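Local coordinates for uncharacterized protein lp_2219 (Lactobacillus plantarum, PDB 3HFQ) that is of unknown function but folds as a seven-bladed beta-propeller of the lactonase family, so a sugar-lactone hydrolase role is possible though unproven, at residues M1-Y10 against D294-Q305; L277-G285 against S319-D328. The protein carries 1 engineered substitution. All blocks are in the same frame, centred on the assembly; numbering follows the deposited sequence.

Interaction 1: M1-Y10 against D294-Q305; sequences MQERILFGTY and DPTEAFVVVVNQ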
loop_
_atom_site.group_PDB
_atom_site.type_symbol
_atom_site.label_atom_id
_atom_site.label_comp_id
_atom_site.label_asym_id
_atom_site.label_seq_id
_atom_site.Cartn_x
_atom_site.Cartn_y
_atom_site.Cartn_z
HETATM N N MSE A 1 8.372 13.207 20.857
HETATM C CA MSE A 1 7.931 14.168 19.807
HETATM C C MSE A 1 6.562 13.761 19.268
HETATM O O MSE A 1 6.065 12.677 19.572
HETATM C CB MSE A 1 8.946 14.202 18.660
HETATM C CG MSE A 1 8.999 12.930 17.830
HETATM SE SE MSE A 1 10.307 13.054 16.412
HETATM C CE MSE A 1 9.321 14.191 15.200
ATOM N N GLN A 2 5.960 14.633 18.466
ATOM C CA GLN A 2 4.651 14.365 17.884
ATOM C C GLN A 2 4.778 14.118 16.382
ATOM O O GLN A 2 5.390 14.910 15.667
ATOM C CB GLN A 2 3.708 15.548 18.125
ATOM C CG GLN A 2 3.548 15.949 19.585
ATOM C CD GLN A 2 2.588 17.115 19.766
ATOM O OE1 GLN A 2 2.685 18.129 19.072
ATOM N NE2 GLN A 2 1.660 16.979 20.709
ATOM N N GLU A 3 4.203 13.015 15.915
ATOM C CA GLU A 3 4.242 12.673 14.499
ATOM C C GLU A 3 2.826 12.535 13.963
ATOM O O GLU A 3 2.013 11.782 14.499
ATOM C CB GLU A 3 5.015 11.373 14.284
ATOM C CG GLU A 3 6.490 11.482 14.652
ATOM C CD GLU A 3 7.245 10.193 14.424
ATOM O OE1 GLU A 3 6.780 9.141 14.913
ATOM O OE2 GLU A 3 8.305 10.233 13.763
ATOM N N ARG A 4 2.551 13.269 12.892
ATOM C CA ARG A 4 1.242 13.285 12.258
ATOM C C ARG A 4 1.023 12.075 11.360
ATOM O O ARG A 4 1.925 11.661 10.626
ATOM C CB ARG A 4 1.099 14.571 11.444
ATOM C CG ARG A 4 -0.284 14.827 10.899
ATOM C CD ARG A 4 -0.275 16.125 10.118
ATOM N NE ARG A 4 -1.598 16.513 9.654
ATOM C CZ ARG A 4 -1.830 17.586 8.908
ATOM N NH1 ARG A 4 -0.822 18.367 8.547
ATOM N NH2 ARG A 4 -3.064 17.878 8.525
ATOM N N ILE A 5 -0.186 11.524 11.422
ATOM C CA ILE A 5 -0.559 10.354 10.634
ATOM C C ILE A 5 -1.906 10.596 9.960
ATOM O O ILE A 5 -2.798 11.195 10.559
ATOM C CB ILE A 5 -0.738 9.103 11.524
ATOM C CG1 ILE A 5 0.477 8.908 12.425
ATOM C CG2 ILE A 5 -0.972 7.878 10.650
ATOM C CD1 ILE A 5 0.272 7.834 13.489
ATOM N N LEU A 6 -2.045 10.131 8.721
ATOM C CA LEU A 6 -3.300 10.265 7.990
ATOM C C LEU A 6 -3.891 8.869 7.821
ATOM O O LEU A 6 -3.164 7.905 7.572
ATOM C CB LEU A 6 -3.068 10.904 6.616
ATOM C CG LEU A 6 -2.430 12.296 6.607
ATOM C CD1 LEU A 6 -2.416 12.842 5.178
ATOM C CD2 LEU A 6 -3.208 13.229 7.534
ATOM N N PHE A 7 -5.208 8.762 7.961
ATOM C CA PHE A 7 -5.892 7.481 7.838
ATOM C C PHE A 7 -6.875 7.454 6.672
ATOM O O PHE A 7 -7.779 8.288 6.597
ATOM C CB PHE A 7 -6.666 7.170 9.122
ATOM C CG PHE A 7 -5.800 7.018 10.340
ATOM C CD1 PHE A 7 -4.960 5.915 10.484
ATOM C CD2 PHE A 7 -5.845 7.963 11.362
ATOM C CE1 PHE A 7 -4.181 5.756 11.629
ATOM C CE2 PHE A 7 -5.072 7.813 12.511
ATOM C CZ PHE A 7 -4.239 6.708 12.645
ATOM N N GLY A 8 -6.692 6.490 5.774
ATOM C CA GLY A 8 -7.598 6.333 4.648
ATOM C C GLY A 8 -8.677 5.373 5.118
ATOM O O GLY A 8 -8.429 4.560 6.008
ATOM N N THR A 9 -9.868 5.454 4.538
ATOM C CA THR A 9 -10.963 4.589 4.964
ATOM C C THR A 9 -11.953 4.298 3.853
ATOM O O THR A 9 -11.846 4.814 2.743
ATOM C CB THR A 9 -11.808 5.260 6.061
ATOM O OG1 THR A 9 -12.557 6.335 5.472
ATOM C CG2 THR A 9 -10.931 5.824 7.171
ATOM N N TYR A 10 -12.921 3.454 4.194
ATOM C CA TYR A 10 -14.042 3.124 3.329
ATOM C C TYR A 10 -15.094 3.986 4.011
ATOM O O TYR A 10 -14.943 4.311 5.190
ATOM C CB TYR A 10 -14.445 1.661 3.478
ATOM C CG TYR A 10 -13.850 0.735 2.451
ATOM C CD1 TYR A 10 -14.355 0.686 1.154
ATOM C CD2 TYR A 10 -12.779 -0.092 2.776
ATOM C CE1 TYR A 10 -13.815 -0.183 0.206
ATOM C CE2 TYR A 10 -12.232 -0.957 1.842
ATOM C CZ TYR A 10 -12.750 -0.995 0.558
ATOM O OH TYR A 10 -12.213 -1.864 -0.363
ATOM N N ASP A 294 6.719 4.186 11.721
ATOM C CA ASP A 294 6.701 5.642 11.786
ATOM C C ASP A 294 8.052 6.117 11.249
ATOM O O ASP A 294 8.947 5.305 11.018
ATOM C CB ASP A 294 6.500 6.108 13.230
ATOM C CG ASP A 294 7.756 5.976 14.063
ATOM O OD1 ASP A 294 8.307 4.858 14.142
ATOM O OD2 ASP A 294 8.186 6.995 14.639
ATOM N N PRO A 295 8.218 7.433 11.034
ATOM C CA PRO A 295 9.487 7.957 10.517
ATOM C C PRO A 295 10.736 7.583 11.320
ATOM O O PRO A 295 11.804 7.370 10.742
ATOM C CB PRO A 295 9.241 9.462 10.480
ATOM C CG PRO A 295 7.776 9.532 10.140
ATOM C CD PRO A 295 7.200 8.498 11.085
ATOM N N THR A 296 10.613 7.505 12.641
ATOM C CA THR A 296 11.763 7.150 13.473
ATOM C C THR A 296 12.011 5.646 13.407
ATOM O O THR A 296 13.101 5.168 13.722
ATOM C CB THR A 296 11.546 7.529 14.956
ATOM O OG1 THR A 296 10.542 6.682 15.532
ATOM C CG2 THR A 296 11.113 8.981 15.078
ATOM N N GLU A 297 10.979 4.915 12.995
ATOM C CA GLU A 297 11.013 3.460 12.879
ATOM C C GLU A 297 11.088 2.765 14.232
ATOM O O GLU A 297 11.471 1.600 14.324
ATOM C CB GLU A 297 12.170 3.006 11.981
ATOM C CG GLU A 297 12.042 3.478 10.537
ATOM C CD GLU A 297 12.661 2.511 9.540
ATOM O OE1 GLU A 297 13.735 1.948 9.833
ATOM O OE2 GLU A 297 12.075 2.325 8.453
ATOM N N ALA A 298 10.703 3.483 15.283
ATOM C CA ALA A 298 10.700 2.922 16.630
ATOM C C ALA A 298 9.274 2.492 16.969
ATOM O O ALA A 298 9.008 1.977 18.056
ATOM C CB ALA A 298 11.191 3.961 17.633
ATOM N N PHE A 299 8.364 2.700 16.022
ATOM C CA PHE A 299 6.960 2.351 16.209
ATOM C C PHE A 299 6.320 1.836 14.927
ATOM O O PHE A 299 6.834 2.050 13.830
ATOM C CB PHE A 299 6.166 3.580 16.658
ATOM C CG PHE A 299 6.655 4.194 17.933
ATOM C CD1 PHE A 299 6.212 3.721 19.164
ATOM C CD2 PHE A 299 7.564 5.246 17.906
ATOM C CE1 PHE A 299 6.670 4.291 20.351
ATOM C CE2 PHE A 299 8.029 5.823 19.086
ATOM C CZ PHE A 299 7.582 5.347 20.308
ATOM N N VAL A 300 5.187 1.160 15.090
ATOM C CA VAL A 300 4.406 0.657 13.971
ATOM C C VAL A 300 2.946 0.915 14.314
ATOM O O VAL A 300 2.527 0.715 15.456
ATOM C CB VAL A 300 4.578 -0.857 13.748
ATOM C CG1 VAL A 300 3.541 -1.347 12.734
ATOM C CG2 VAL A 300 5.985 -1.158 13.241
ATOM N N VAL A 301 2.188 1.390 13.336
ATOM C CA VAL A 301 0.764 1.643 13.525
ATOM C C VAL A 301 0.020 0.822 12.485
ATOM O O VAL A 301 0.369 0.845 11.308
ATOM C CB VAL A 301 0.418 3.141 13.330
ATOM C CG1 VAL A 301 -1.098 3.331 13.282
ATOM C CG2 VAL A 301 1.008 3.953 14.467
ATOM N N VAL A 302 -0.990 0.081 12.927
ATOM C CA VAL A 302 -1.791 -0.738 12.029
ATOM C C VAL A 302 -3.254 -0.361 12.224
ATOM O O VAL A 302 -3.653 0.035 13.319
ATOM C CB VAL A 302 -1.629 -2.254 12.339
ATOM C CG1 VAL A 302 -2.031 -2.538 13.773
ATOM C CG2 VAL A 302 -2.487 -3.087 11.379
ATOM N N VAL A 303 -4.044 -0.455 11.161
ATOM C CA VAL A 303 -5.470 -0.159 11.263
ATOM C C VAL A 303 -6.243 -1.402 10.874
ATOM O O VAL A 303 -5.856 -2.114 9.951
ATOM C CB VAL A 303 -5.916 1.010 10.345
ATOM C CG1 VAL A 303 -5.344 2.315 10.854
ATOM C CG2 VAL A 303 -5.487 0.755 8.904
ATOM N N ASN A 304 -7.330 -1.662 11.596
ATOM C CA ASN A 304 -8.174 -2.819 11.337
ATOM C C ASN A 304 -9.482 -2.352 10.724
ATOM O O ASN A 304 -10.240 -1.598 11.334
ATOM C CB ASN A 304 -8.433 -3.576 12.639
ATOM C CG ASN A 304 -7.162 -4.137 13.239
ATOM O OD1 ASN A 304 -6.601 -5.109 12.735
ATOM N ND2 ASN A 304 -6.689 -3.514 14.315
ATOM N N GLN A 305 -9.734 -2.827 9.511
ATOM C CA GLN A 305 -10.908 -2.476 8.725
ATOM C C GLN A 305 -12.278 -2.785 9.328
ATOM O O GLN A 305 -13.147 -1.911 9.378
ATOM C CB GLN A 305 -10.792 -3.147 7.350
ATOM C CG GLN A 305 -11.925 -2.860 6.390
ATOM C CD GLN A 305 -11.740 -3.554 5.046
ATOM O OE1 GLN A 305 -12.617 -3.508 4.189
ATOM N NE2 GLN A 305 -10.593 -4.197 4.860
#

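Interaction 2: L277-G285 against S319-D328; sequences LIQQISTEG and SGKLSLLQKD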
loop_
_atom_site.group_PDB
_atom_site.type_symbol
_atom_site.label_atom_id
_atom_site.label_comp_id
_atom_site.label_asym_id
_atom_site.label_seq_id
_atom_site.Cartn_x
_atom_site.Cartn_y
_atom_site.Cartn_z
ATOM N N LEU A 277 10.987 -16.073 9.259
ATOM C CA LEU A 277 9.908 -15.604 10.129
ATOM C C LEU A 277 10.397 -15.564 11.572
ATOM O O LEU A 277 10.861 -16.574 12.099
ATOM C CB LEU A 277 8.704 -16.543 10.037
ATOM C CG LEU A 277 7.487 -16.165 10.887
ATOM C CD1 LEU A 277 6.843 -14.916 10.312
ATOM C CD2 LEU A 277 6.494 -17.314 10.905
ATOM N N ILE A 278 10.298 -14.406 12.214
ATOM C CA ILE A 278 10.748 -14.294 13.595
ATOM C C ILE A 278 9.645 -13.890 14.570
ATOM O O ILE A 278 9.838 -13.958 15.785
ATOM C CB ILE A 278 11.930 -13.301 13.733
ATOM C CG1 ILE A 278 11.495 -11.894 13.321
ATOM C CG2 ILE A 278 13.103 -13.761 12.872
ATOM C CD1 ILE A 278 12.491 -10.822 13.704
ATOM N N GLN A 279 8.493 -13.473 14.050
ATOM C CA GLN A 279 7.386 -13.081 14.918
ATOM C C GLN A 279 6.027 -12.956 14.226
ATOM O O GLN A 279 5.934 -12.561 13.065
ATOM C CB GLN A 279 7.709 -11.753 15.628
ATOM C CG GLN A 279 6.556 -11.212 16.488
ATOM C CD GLN A 279 6.883 -9.903 17.199
ATOM O OE1 GLN A 279 7.549 -9.029 16.645
ATOM N NE2 GLN A 279 6.391 -9.756 18.426
ATOM N N GLN A 280 4.983 -13.320 14.965
ATOM C CA GLN A 280 3.595 -13.222 14.523
ATOM C C GLN A 280 2.915 -12.508 15.690
ATOM O O GLN A 280 2.875 -13.039 16.798
ATOM C CB GLN A 280 2.968 -14.610 14.345
ATOM C CG GLN A 280 3.375 -15.366 13.083
ATOM C CD GLN A 280 2.612 -14.927 11.845
ATOM O OE1 GLN A 280 2.748 -15.530 10.776
ATOM N NE2 GLN A 280 1.807 -13.873 11.977
ATOM N N ILE A 281 2.397 -11.305 15.457
ATOM C CA ILE A 281 1.751 -10.556 16.532
ATOM C C ILE A 281 0.377 -10.042 16.125
ATOM O O ILE A 281 0.207 -9.455 15.056
ATOM C CB ILE A 281 2.649 -9.381 16.996
ATOM C CG1 ILE A 281 2.009 -8.664 18.187
ATOM C CG2 ILE A 281 2.900 -8.424 15.835
ATOM C CD1 ILE A 281 2.953 -7.722 18.909
ATOM N N SER A 282 -0.612 -10.281 16.980
ATOM C CA SER A 282 -1.977 -9.856 16.706
ATOM C C SER A 282 -2.078 -8.354 16.469
ATOM O O SER A 282 -1.351 -7.573 17.083
ATOM C CB SER A 282 -2.890 -10.243 17.874
ATOM O OG SER A 282 -4.196 -9.724 17.692
ATOM N N THR A 283 -2.985 -7.961 15.578
ATOM C CA THR A 283 -3.205 -6.550 15.286
ATOM C C THR A 283 -4.297 -5.986 16.201
ATOM O O THR A 283 -4.669 -4.820 16.095
ATOM C CB THR A 283 -3.604 -6.337 13.809
ATOM O OG1 THR A 283 -4.793 -7.079 13.509
ATOM C CG2 THR A 283 -2.476 -6.795 12.887
ATOM N N GLU A 284 -4.794 -6.825 17.109
ATOM C CA GLU A 284 -5.833 -6.433 18.065
ATOM C C GLU A 284 -7.101 -5.908 17.389
ATOM O O GLU A 284 -7.725 -4.948 17.857
ATOM C CB GLU A 284 -5.296 -5.370 19.026
ATOM C CG GLU A 284 -4.077 -5.792 19.842
ATOM C CD GLU A 284 -4.299 -7.070 20.638
ATOM O OE1 GLU A 284 -5.451 -7.338 21.048
ATOM O OE2 GLU A 284 -3.316 -7.803 20.866
ATOM N N GLY A 285 -7.476 -6.548 16.289
ATOM C CA GLY A 285 -8.662 -6.143 15.559
ATOM C C GLY A 285 -8.863 -7.090 14.397
ATOM O O GLY A 285 -8.092 -8.035 14.232
ATOM N N SER A 319 16.429 -5.701 16.877
ATOM C CA SER A 319 15.815 -7.019 16.694
ATOM C C SER A 319 14.654 -7.001 15.705
ATOM O O SER A 319 14.280 -8.042 15.165
ATOM C CB SER A 319 15.300 -7.550 18.028
ATOM O OG SER A 319 14.097 -6.889 18.396
ATOM N N GLY A 320 14.076 -5.823 15.491
ATOM C CA GLY A 320 12.959 -5.691 14.571
ATOM C C GLY A 320 11.627 -6.180 15.116
ATOM O O GLY A 320 10.589 -6.008 14.475
ATOM N N LYS A 321 11.638 -6.777 16.303
ATOM C CA LYS A 321 10.404 -7.291 16.884
ATOM C C LYS A 321 9.481 -6.213 17.448
ATOM O O LYS A 321 9.913 -5.108 17.780
ATOM C CB LYS A 321 10.722 -8.348 17.945
ATOM C CG LYS A 321 11.373 -9.593 17.341
ATOM C CD LYS A 321 11.483 -10.734 18.339
ATOM C CE LYS A 321 12.030 -11.985 17.665
ATOM N NZ LYS A 321 12.138 -13.136 18.607
ATOM N N LEU A 322 8.200 -6.553 17.552
ATOM C CA LEU A 322 7.192 -5.616 18.033
ATOM C C LEU A 322 6.554 -6.020 19.360
ATOM O O LEU A 322 6.560 -7.190 19.742
ATOM C CB LEU A 322 6.088 -5.481 16.976
ATOM C CG LEU A 322 6.528 -5.289 15.517
ATOM C CD1 LEU A 322 5.304 -5.339 14.600
ATOM C CD2 LEU A 322 7.270 -3.971 15.363
ATOM N N SER A 323 6.004 -5.033 20.058
ATOM C CA SER A 323 5.317 -5.271 21.321
ATOM C C SER A 323 4.201 -4.241 21.441
ATOM O O SER A 323 4.389 -3.060 21.138
ATOM C CB SER A 323 6.284 -5.169 22.511
ATOM O OG SER A 323 6.785 -3.857 22.674
ATOM N N LEU A 324 3.032 -4.707 21.870
ATOM C CA LEU A 324 1.860 -3.855 22.017
ATOM C C LEU A 324 2.031 -2.688 22.987
ATOM O O LEU A 324 2.573 -2.848 24.079
ATOM C CB LEU A 324 0.664 -4.705 22.459
ATOM C CG LEU A 324 -0.680 -4.003 22.664
ATOM C CD1 LEU A 324 -1.133 -3.375 21.356
ATOM C CD2 LEU A 324 -1.715 -5.006 23.157
ATOM N N LEU A 325 1.554 -1.514 22.579
ATOM C CA LEU A 325 1.611 -0.321 23.420
ATOM C C LEU A 325 0.198 0.176 23.688
ATOM O O LEU A 325 -0.169 0.463 24.827
ATOM C CB LEU A 325 2.416 0.796 22.745
ATOM C CG LEU A 325 3.942 0.699 22.794
ATOM C CD1 LEU A 325 4.543 1.876 22.033
ATOM C CD2 LEU A 325 4.417 0.708 24.251
ATOM N N GLN A 326 -0.601 0.277 22.631
ATOM C CA GLN A 326 -1.972 0.751 22.779
ATOM C C GLN A 326 -2.864 0.172 21.691
ATOM O O GLN A 326 -2.441 0.005 20.546
ATOM C CB GLN A 326 -2.004 2.281 22.723
ATOM C CG GLN A 326 -3.385 2.900 22.932
ATOM C CD GLN A 326 -3.358 4.414 22.816
ATOM O OE1 GLN A 326 -2.353 4.998 22.408
ATOM N NE2 GLN A 326 -4.469 5.057 23.167
ATOM N N LYS A 327 -4.098 -0.144 22.062
ATOM C CA LYS A 327 -5.056 -0.697 21.118
ATOM C C LYS A 327 -6.386 0.024 21.255
ATOM O O LYS A 327 -6.562 0.884 22.120
ATOM C CB LYS A 327 -5.265 -2.194 21.372
ATOM C CG LYS A 327 -5.914 -2.528 22.718
ATOM C CD LYS A 327 -6.174 -4.029 22.852
ATOM C CE LYS A 327 -6.836 -4.372 24.187
ATOM N NZ LYS A 327 -7.140 -5.829 24.302
ATOM N N ASP A 328 -7.315 -0.332 20.381
ATOM C CA ASP A 328 -8.649 0.236 20.383
ATOM C C ASP A 328 -8.752 1.742 20.192
ATOM O O ASP A 328 -9.613 2.386 20.789
ATOM C CB ASP A 328 -9.390 -0.186 21.655
ATOM C CG ASP A 328 -9.646 -1.679 21.700
ATOM O OD1 ASP A 328 -9.922 -2.258 20.628
ATOM O OD2 ASP A 328 -9.583 -2.275 22.796
HETATM O O HOH W 1 -6.993 -2.145 18.140
HETATM O O HOH W 2 -8.147 -6.905 21.732
HETATM O O HOH W 3 -9.140 -4.791 20.298
HETATM O O HOH W 4 -5.936 -8.624 23.531
#

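Interaction 1: M1-Y10 against D294-Q305
E3 meets D294 at one end of this contact between two propeller blades. The two side chains cross at about a right angle, and their carboxylate planes are 70° apart, with E3 OE1 2.6 Å from D294 OD2. One acid probably holds a proton. E3 OE2 packs against P295 CD and, at 3.3 Å, T296 CG2.

D294 CG sits between its backbone N and carbonyl carbon (chi1 76°). This lets T296 OG1 donate to the syn lone pair of D294 OD2 at 2.5 Å and F299 N reach D294 OD1 from above the carboxylate plane, at 2.9 Å. With an alanine in place of D294, F299 N and T296 OG1 would probably lose their carboxylate acceptors, and E3 its close polar neighbour.

I5 CD1 lies 4.1 Å from V301 CG2. F7 CD1 packs on V303 CG1 at 3.6 Å, and V301 CG1 sits at the F7 ring edge. At the far end, Q305 OE1 approaches Y10 CE2, its amide nearly parallel to the ring.

Strands 2-9 and 299-304 run roughly parallel in separate sheets. F339 of strand 334-339 touches both I5 and D294, while L30 of strand 29-38 touches I5 and V301.

Interaction 2: L277-G285 against S319-D328
Q279 grips the backbone of L322 with both ends of its amide. This joins the outer strands of two adjacent beta-propeller blades. The Q279 chain is fully extended, with CG anti to the backbone N (chi1 176°), which carries the amide straight across the gap. L322 N donates to a lone pair of Q279 OE1, in the carbonyl plane, at 2.7 Å and nearly straight (172°). Q279 NE2 returns a bond to L322 O at 2.9 Å. Gripped at both ends, the amide has its rotation fixed, and L322 O lies close to its plane.

A classic beta bulge makes I278 and Q279 both face V266, and both turn toward 319-328. I278 CD1 reaches S319 O at 3.6 Å and also meets K321 CG. The extended K321 chain crosses I278 obliquely and brings CE to 3.5 Å from I278 O. S319 OG accepts from K321 N in an ST turn.

I281 crosses L322 at about a right angle. Its CD1 rests on L322 O, and I281 CG2 touches L322 CD1 at 4.1 Å.

E284 is bent at its second torsion (chi2 -55°), which brings its carboxylate back beside K327 and L324 CD2. The extended K327 chain crosses it at a slant, its CD near E284 OE1. The salt bridge is long, 4.0 Å from E284 OE1 to K327 NZ, and two waters bridge the same atoms, one of them weakly to the lysine. Two more waters bind E284 O. One accepts from D328 N. The other lies 2.7 Å from D328 OD1 and donates to it, as does N309 ND2.

In the fold
Interactions 1 and 2 use two faces of one blade, the four-stranded sheet formed by 290-330. Interaction 1 joins it to the closing blade, where N-terminal strand 2-9 pairs with C-terminal strand 334-339. Interaction 2 joins it to the preceding blade, 241-282. Their centres are 14 Å apart, and they touch. N304 OD1 and T283 OG1 lie 2.8 Å apart, a probable hydrogen bond. F299 CE1 packs on L325 CD1 at 3.6 Å, and V300 CG2 on L322 CD2 at 3.8 Å. No active site is established. A phosphate ion, probably from the crystallisation liquor, lies about 5 Å from the Y10 side chain in interaction 1.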